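Local atomic coordinates of dinitrogenase iron-molybdenum cofactor biosynthesis domain-containing protein (Pyrococcus horikoshii, PDB entry 2YX6), a protein that is of unknown function but binds ADP and may be linked to the biosynthesis of the iron-molybdenum cofactor of dinitrogenase. Residues Gly84-Ser96 with Ile103-Glu115. Sequence-based numbering, arbitrary orientation.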
loop_
_atom_site.group_PDB
_atom_site.type_symbol
_atom_site.label_atom_id
_atom_site.label_comp_id
_atom_site.label_asym_id
_atom_site.label_seq_id
_atom_site.Cartn_x
_atom_site.Cartn_y
_atom_site.Cartn_z
ATOM N N GLY A 84 -0.365 7.852 -5.587
ATOM C CA GLY A 84 0.803 7.369 -4.798
ATOM C C GLY A 84 0.279 6.811 -3.501
ATOM O O GLY A 84 1.002 6.795 -2.499
ATOM N N ILE A 85 -0.992 6.403 -3.499
ATOM C CA ILE A 85 -1.602 5.787 -2.313
ATOM C C ILE A 85 -1.875 4.264 -2.520
ATOM O O ILE A 85 -2.390 3.868 -3.557
ATOM C CB ILE A 85 -2.875 6.534 -1.883
ATOM C CG1 ILE A 85 -2.597 8.025 -1.571
ATOM C CG2 ILE A 85 -3.533 5.877 -0.701
ATOM C CD1 ILE A 85 -3.860 8.711 -1.223
ATOM N N SER A 86 -1.481 3.459 -1.539
ATOM C CA SER A 86 -1.538 2.002 -1.619
ATOM C C SER A 86 -2.793 1.584 -0.964
ATOM O O SER A 86 -3.177 2.172 0.019
ATOM C CB SER A 86 -0.373 1.382 -0.813
ATOM O OG SER A 86 0.799 1.828 -1.448
ATOM N N VAL A 87 -3.411 0.533 -1.451
ATOM C CA VAL A 87 -4.686 0.108 -0.895
ATOM C C VAL A 87 -4.515 -1.364 -0.485
ATOM O O VAL A 87 -3.945 -2.147 -1.263
ATOM C CB VAL A 87 -5.854 0.255 -1.982
ATOM C CG1 VAL A 87 -7.274 -0.322 -1.473
ATOM C CG2 VAL A 87 -6.011 1.681 -2.485
ATOM N N VAL A 88 -5.028 -1.749 0.682
ATOM C CA VAL A 88 -5.115 -3.157 1.084
ATOM C C VAL A 88 -6.602 -3.553 1.123
ATOM O O VAL A 88 -7.413 -2.841 1.753
ATOM C CB VAL A 88 -4.481 -3.415 2.505
ATOM C CG1 VAL A 88 -4.558 -4.942 2.860
ATOM C CG2 VAL A 88 -3.046 -2.932 2.535
ATOM N N THR A 89 -6.948 -4.632 0.397
ATOM C CA THR A 89 -8.331 -5.127 0.298
ATOM C C THR A 89 -8.482 -6.388 1.101
ATOM O O THR A 89 -7.492 -6.993 1.467
ATOM C CB THR A 89 -8.723 -5.441 -1.170
ATOM O OG1 THR A 89 -7.896 -6.503 -1.679
ATOM C CG2 THR A 89 -8.556 -4.193 -2.033
ATOM N N GLY A 90 -9.730 -6.758 1.416
ATOM C CA GLY A 90 -10.010 -7.955 2.249
ATOM C C GLY A 90 -9.889 -7.820 3.771
ATOM O O GLY A 90 -9.997 -8.784 4.492
ATOM N N VAL A 91 -9.710 -6.601 4.259
ATOM C CA VAL A 91 -9.568 -6.341 5.696
ATOM C C VAL A 91 -10.952 -6.181 6.313
ATOM O O VAL A 91 -11.778 -5.452 5.817
ATOM C CB VAL A 91 -8.687 -5.069 5.945
ATOM C CG1 VAL A 91 -8.426 -4.887 7.403
ATOM C CG2 VAL A 91 -7.360 -5.184 5.181
ATOM N N TYR A 92 -11.215 -6.851 7.425
ATOM C CA TYR A 92 -12.511 -6.722 8.120
ATOM C C TYR A 92 -12.273 -6.768 9.601
ATOM O O TYR A 92 -11.194 -7.194 10.048
ATOM C CB TYR A 92 -13.402 -7.916 7.754
ATOM C CG TYR A 92 -12.756 -9.220 8.086
ATOM C CD1 TYR A 92 -11.826 -9.777 7.242
ATOM C CD2 TYR A 92 -13.059 -9.896 9.263
ATOM C CE1 TYR A 92 -11.233 -10.976 7.547
ATOM C CE2 TYR A 92 -12.443 -11.114 9.583
ATOM C CZ TYR A 92 -11.553 -11.633 8.708
ATOM O OH TYR A 92 -10.896 -12.791 8.992
ATOM N N GLY A 93 -13.313 -6.400 10.355
ATOM C CA GLY A 93 -13.312 -6.510 11.798
ATOM C C GLY A 93 -13.192 -5.166 12.489
ATOM O O GLY A 93 -13.276 -4.099 11.826
ATOM N N ARG A 94 -12.901 -5.218 13.801
ATOM C CA ARG A 94 -12.853 -3.981 14.604
ATOM C C ARG A 94 -11.602 -3.271 14.207
ATOM O O ARG A 94 -10.536 -3.874 14.109
ATOM C CB ARG A 94 -12.733 -4.257 16.096
ATOM C CG ARG A 94 -13.229 -3.159 16.986
ATOM C CD ARG A 94 -13.078 -3.657 18.369
ATOM N NE ARG A 94 -13.574 -2.825 19.468
ATOM C CZ ARG A 94 -14.837 -2.689 19.880
ATOM N NH1 ARG A 94 -15.880 -3.251 19.243
ATOM N NH2 ARG A 94 -15.065 -1.944 20.960
ATOM N N ILE A 95 -11.703 -1.973 14.087
ATOM C CA ILE A 95 -10.585 -1.232 13.542
ATOM C C ILE A 95 -9.410 -1.270 14.495
ATOM O O ILE A 95 -8.259 -1.420 14.065
ATOM C CB ILE A 95 -11.013 0.179 13.123
ATOM C CG1 ILE A 95 -11.894 0.064 11.845
ATOM C CG2 ILE A 95 -9.744 1.045 12.978
ATOM C CD1 ILE A 95 -12.701 1.406 11.368
ATOM N N SER A 96 -9.675 -1.252 15.793
ATOM C CA SER A 96 -8.585 -1.388 16.799
ATOM C C SER A 96 -7.767 -2.671 16.585
ATOM O O SER A 96 -6.549 -2.647 16.704
ATOM C CB SER A 96 -9.139 -1.361 18.235
ATOM O OG SER A 96 -9.967 -2.514 18.488
ATOM N N ILE A 103 0.302 -3.357 12.322
ATOM C CA ILE A 103 1.614 -3.075 12.957
ATOM C C ILE A 103 2.505 -4.330 13.142
ATOM O O ILE A 103 3.722 -4.256 12.944
ATOM C CB ILE A 103 1.377 -2.434 14.327
ATOM C CG1 ILE A 103 0.672 -1.113 14.123
ATOM C CG2 ILE A 103 2.713 -2.237 15.094
ATOM C CD1 ILE A 103 0.102 -0.481 15.443
ATOM N N GLY A 104 1.894 -5.465 13.497
ATOM C CA GLY A 104 2.605 -6.746 13.660
ATOM C C GLY A 104 2.740 -7.708 12.496
ATOM O O GLY A 104 3.051 -8.893 12.711
ATOM N N GLY A 105 2.504 -7.252 11.255
ATOM C CA GLY A 105 2.707 -8.140 10.093
ATOM C C GLY A 105 1.811 -9.357 9.976
ATOM O O GLY A 105 2.084 -10.238 9.133
ATOM N N LYS A 106 0.702 -9.381 10.734
ATOM C CA LYS A 106 -0.275 -10.487 10.750
ATOM C C LYS A 106 -1.722 -10.021 10.480
ATOM O O LYS A 106 -2.645 -10.104 11.344
ATOM C CB LYS A 106 -0.255 -11.244 12.102
ATOM C CG LYS A 106 0.663 -12.507 12.107
ATOM C CD LYS A 106 1.355 -12.666 13.480
ATOM C CE LYS A 106 2.870 -12.402 13.336
ATOM N NZ LYS A 106 3.536 -13.462 12.476
ATOM N N LEU A 107 -1.953 -9.544 9.274
ATOM C CA LEU A 107 -3.247 -9.009 9.000
ATOM C C LEU A 107 -4.084 -10.210 8.589
ATOM O O LEU A 107 -3.562 -11.118 7.932
ATOM C CB LEU A 107 -3.114 -7.952 7.898
ATOM C CG LEU A 107 -3.983 -6.729 7.979
ATOM C CD1 LEU A 107 -3.822 -6.241 9.343
ATOM C CD2 LEU A 107 -3.500 -5.700 6.981
ATOM N N LYS A 108 -5.355 -10.221 9.003
ATOM C CA LYS A 108 -6.322 -11.257 8.597
ATOM C C LYS A 108 -7.128 -10.854 7.371
ATOM O O LYS A 108 -7.961 -9.988 7.455
ATOM C CB LYS A 108 -7.255 -11.550 9.751
ATOM C CG LYS A 108 -6.584 -12.518 10.793
ATOM C CD LYS A 108 -7.301 -12.493 12.160
ATOM C CE LYS A 108 -7.347 -13.903 12.831
ATOM N NZ LYS A 108 -5.997 -14.596 12.936
ATOM N N ILE A 109 -6.881 -11.493 6.239
ATOM C CA ILE A 109 -7.485 -11.049 4.955
ATOM C C ILE A 109 -8.583 -11.979 4.498
ATOM O O ILE A 109 -8.399 -13.192 4.512
ATOM C CB ILE A 109 -6.405 -11.024 3.798
ATOM C CG1 ILE A 109 -5.211 -10.098 4.152
ATOM C CG2 ILE A 109 -7.038 -10.618 2.488
ATOM C CD1 ILE A 109 -5.635 -8.761 4.717
ATOM N N ASP A 110 -9.726 -11.434 4.093
ATOM C CA ASP A 110 -10.775 -12.231 3.492
ATOM C C ASP A 110 -10.491 -12.353 2.009
ATOM O O ASP A 110 -10.897 -11.460 1.188
ATOM C CB ASP A 110 -12.124 -11.546 3.695
ATOM C CG ASP A 110 -13.283 -12.410 3.250
ATOM O OD1 ASP A 110 -13.044 -13.442 2.569
ATOM O OD2 ASP A 110 -14.434 -12.059 3.600
ATOM N N TYR A 111 -9.841 -13.472 1.651
ATOM C CA TYR A 111 -9.421 -13.721 0.280
ATOM C C TYR A 111 -10.591 -13.668 -0.665
ATOM O O TYR A 111 -10.401 -13.390 -1.853
ATOM C CB TYR A 111 -8.695 -15.080 0.136
ATOM C CG TYR A 111 -7.468 -15.185 1.004
ATOM C CD1 TYR A 111 -6.249 -14.700 0.562
ATOM C CD2 TYR A 111 -7.529 -15.739 2.269
ATOM C CE1 TYR A 111 -5.093 -14.778 1.349
ATOM C CE2 TYR A 111 -6.367 -15.824 3.090
ATOM C CZ TYR A 111 -5.157 -15.336 2.612
ATOM O OH TYR A 111 -4.016 -15.377 3.391
ATOM N N ASP A 112 -11.791 -13.954 -0.142
ATOM C CA ASP A 112 -12.969 -14.122 -0.988
ATOM C C ASP A 112 -13.892 -12.917 -0.946
ATOM O O ASP A 112 -15.085 -13.039 -1.270
ATOM C CB ASP A 112 -13.771 -15.362 -0.565
ATOM C CG ASP A 112 -13.111 -16.688 -0.961
ATOM O OD1 ASP A 112 -13.370 -17.660 -0.213
ATOM O OD2 ASP A 112 -12.376 -16.782 -1.977
ATOM N N TRP A 113 -13.353 -11.761 -0.561
ATOM C CA TRP A 113 -14.151 -10.520 -0.489
ATOM C C TRP A 113 -14.859 -10.091 -1.781
ATOM O O TRP A 113 -15.647 -9.152 -1.752
ATOM C CB TRP A 113 -13.324 -9.341 0.055
ATOM C CG TRP A 113 -12.287 -8.807 -0.890
ATOM C CD1 TRP A 113 -10.965 -9.152 -0.933
ATOM C CD2 TRP A 113 -12.470 -7.807 -1.918
ATOM N NE1 TRP A 113 -10.321 -8.449 -1.926
ATOM C CE2 TRP A 113 -11.220 -7.605 -2.531
ATOM C CE3 TRP A 113 -13.582 -7.075 -2.387
ATOM C CZ2 TRP A 113 -11.042 -6.701 -3.592
ATOM C CZ3 TRP A 113 -13.400 -6.147 -3.446
ATOM C CH2 TRP A 113 -12.149 -5.987 -4.029
ATOM N N LYS A 114 -14.545 -10.700 -2.914
ATOM C CA LYS A 114 -15.197 -10.333 -4.186
ATOM C C LYS A 114 -16.459 -11.164 -4.410
ATOM O O LYS A 114 -17.430 -10.659 -4.985
ATOM C CB LYS A 114 -14.252 -10.565 -5.339
ATOM C CG LYS A 114 -13.953 -9.391 -6.217
ATOM C CD LYS A 114 -12.525 -9.554 -6.733
ATOM C CE LYS A 114 -12.395 -9.154 -8.188
ATOM N NZ LYS A 114 -12.074 -7.703 -8.229
ATOM N N GLU A 115 -16.463 -12.425 -3.965
ATOM C CA GLU A 115 -17.690 -13.224 -4.041
ATOM C C GLU A 115 -18.681 -12.941 -2.900
ATOM O O GLU A 115 -19.102 -13.869 -2.218
ATOM C CB GLU A 115 -17.433 -14.750 -4.193
ATOM C CG GLU A 115 -16.408 -15.368 -3.204
ATOM C CD GLU A 115 -16.922 -16.638 -2.467
ATOM O OE1 GLU A 115 -18.094 -16.631 -1.981
ATOM O OE2 GLU A 115 -16.143 -17.629 -2.350
#
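Trp113 lays its indole against the loop at Thr89 and Gly90, with the Gly90 backbone N over one ring face and CD1 3.5 Å from Gly90 CA. The type I turn Asp110-Trp113 brings the ring there, with CG between the backbone N and the carbonyl carbon (chi1 72°), and NE1 comes 3.1 Å from Thr89 OG1. A side chain on Gly90 would strike Ile109 CG2 and crowd this ring. An alanine in place of Trp113 would probably open a gap beside Thr89 and Gly90. Beside it, Asp110 N gives Gly90 O a nearly straight hydrogen bond (2.7 Å, 175°). Asp110 OD1 closes an Asx turn onto Asp112 N, while OD2 is bonded to Tyr70 OH. Tyr92 turns its ring edge to Asp110 N, and its CE1 reaches Lys108 O at 3.4 Å. On the apolar side, Ile109 sends CD1 to Val91 CG2 at 4.0 Å; Leu107 CD2 meets Val88 and Val91 more loosely. The extended tail after helix 95-103 thus crosses the loop leaving strand 86-88. Val87 there faces helix 74-82 and, like Lys114, belongs to the protein's ADP site, unoccupied in this chain. Val91 and Leu107 pack on helix 95-103, and Leu107 also meets Asn81 of the second subunit.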